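Local structure of putative fructosamine-3-kinase (3F7W) at residues G126-L131 and D211-G216. The protein is probably a kinase of the fructosamine kinase family, expected to phosphorylate ketoamine adducts of sugars with amines, though its own substrate is not established. Residues are numbered along the deposited sequence; the frame is centred on the assembly and turned at random.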
# COMPACT_ATOMS: atom_id res chain seq x y z
N GLY A 126 3.39 5.13 -10.75
CA GLY A 126 3.05 4.94 -9.35
C GLY A 126 3.29 6.09 -8.42
O GLY A 126 4.05 7.03 -8.72
N TYR A 127 2.62 6.01 -7.27
CA TYR A 127 2.81 6.91 -6.15
C TYR A 127 2.82 6.13 -4.85
O TYR A 127 2.10 5.11 -4.69
CB TYR A 127 1.71 7.99 -6.07
CG TYR A 127 1.86 9.07 -7.11
CD1 TYR A 127 2.66 10.18 -6.85
CD2 TYR A 127 1.29 8.94 -8.37
CE1 TYR A 127 2.85 11.17 -7.81
CE2 TYR A 127 1.46 9.94 -9.33
CZ TYR A 127 2.25 11.04 -9.05
OH TYR A 127 2.43 12.04 -10.00
N ILE A 128 3.56 6.68 -3.90
CA ILE A 128 3.53 6.22 -2.52
C ILE A 128 3.34 7.52 -1.72
O ILE A 128 4.22 8.38 -1.67
CB ILE A 128 4.79 5.38 -2.20
CG1 ILE A 128 4.67 4.73 -0.81
CG2 ILE A 128 6.11 6.22 -2.35
CD1 ILE A 128 3.59 3.57 -0.73
N GLY A 129 2.14 7.68 -1.18
CA GLY A 129 1.62 8.99 -0.78
C GLY A 129 1.73 9.97 -1.94
O GLY A 129 1.34 9.63 -3.05
N PRO A 130 2.30 11.16 -1.70
CA PRO A 130 2.54 12.13 -2.76
C PRO A 130 3.85 11.92 -3.52
O PRO A 130 4.15 12.69 -4.44
CB PRO A 130 2.59 13.46 -1.99
CG PRO A 130 3.23 13.11 -0.69
CD PRO A 130 2.76 11.66 -0.38
N LEU A 131 4.66 10.92 -3.15
CA LEU A 131 5.95 10.74 -3.80
C LEU A 131 5.80 9.84 -5.02
O LEU A 131 5.11 8.81 -4.93
CB LEU A 131 7.00 10.09 -2.88
CG LEU A 131 7.49 10.91 -1.70
CD1 LEU A 131 8.45 10.03 -0.81
CD2 LEU A 131 8.15 12.17 -2.20
N ASP A 211 -6.34 2.57 0.49
CA ASP A 211 -5.20 3.39 0.17
C ASP A 211 -4.01 2.60 -0.43
O ASP A 211 -2.86 2.77 -0.02
CB ASP A 211 -4.79 4.19 1.40
CG ASP A 211 -5.91 5.08 1.94
OD1 ASP A 211 -6.83 5.49 1.17
OD2 ASP A 211 -5.86 5.35 3.14
N PRO A 212 -4.25 1.79 -1.46
CA PRO A 212 -3.17 0.99 -2.01
C PRO A 212 -2.16 1.79 -2.81
O PRO A 212 -2.47 2.86 -3.37
CB PRO A 212 -3.89 0.04 -2.99
CG PRO A 212 -5.03 0.84 -3.48
CD PRO A 212 -5.51 1.56 -2.21
N ALA A 213 -0.93 1.26 -2.88
CA ALA A 213 0.10 1.71 -3.82
C ALA A 213 0.43 0.43 -4.64
O ALA A 213 1.53 -0.14 -4.58
CB ALA A 213 1.33 2.27 -3.08
N ALA A 214 -0.57 -0.04 -5.38
CA ALA A 214 -0.60 -1.41 -5.86
C ALA A 214 0.39 -1.63 -7.00
O ALA A 214 0.55 -0.79 -7.89
CB ALA A 214 -2.04 -1.83 -6.28
N HIS A 215 1.04 -2.79 -6.97
CA HIS A 215 1.93 -3.18 -8.06
C HIS A 215 2.31 -4.63 -7.94
O HIS A 215 1.97 -5.29 -6.94
CB HIS A 215 3.20 -2.29 -8.07
CG HIS A 215 4.01 -2.32 -6.80
ND1 HIS A 215 3.64 -1.60 -5.69
CD2 HIS A 215 5.16 -2.95 -6.47
CE1 HIS A 215 4.54 -1.76 -4.73
NE2 HIS A 215 5.49 -2.57 -5.18
N GLY A 216 3.00 -5.12 -8.97
CA GLY A 216 3.67 -6.41 -8.92
C GLY A 216 4.88 -6.29 -8.03
O GLY A 216 5.79 -5.50 -8.31
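The methyl group of Ala213 fits against the end of strand 126-128, where it meets one backbone oxygen and one side-chain methyl. Ala213 CB lies 3.4 Å from Tyr127 O and 3.5 Å from Ile128 CD1, and no hydrogen bond joins the two segments. Ile128 reaches it with the tip of its longer branch: CG1 stands anti to the backbone N (chi1 -172°), and a chi2 of 70° turns CD1 onto the alanine methyl. Tyr127 meets it through its carbonyl oxygen; the ring leads away, and its hydroxyl is hydrogen-bonded to the backbone oxygen of Asp55. Past Ile128 the chain reverses in a type II' turn with Gly129 at positive phi. On the other segment, the carbonyl of Ala213 accepts a bond from the imidazole, with 2.8 Å between His215 ND1 and Ala213 O. The bond is somewhat bent (151° at the hydrogen), but it lies nearly in the ring plane and in the carbonyl plane, and it fixes the rotation of the imidazole. Asp211, salt-bridged to Lys45 of strand 41-46, opens an Asp-Pro-Ala sequence that probably corresponds to the Asp-Phe-Gly motif of protein kinases. The contact is buried near the centre of the chain, joining the small hairpin of strands 126-128 and 131-133 to the loop between strand 206-209 and helix 219-229. Ile128 also packs on Tyr153 of helix 141-159 and Val265 of helix 251-270, while Pro212 rests on helix 57-68.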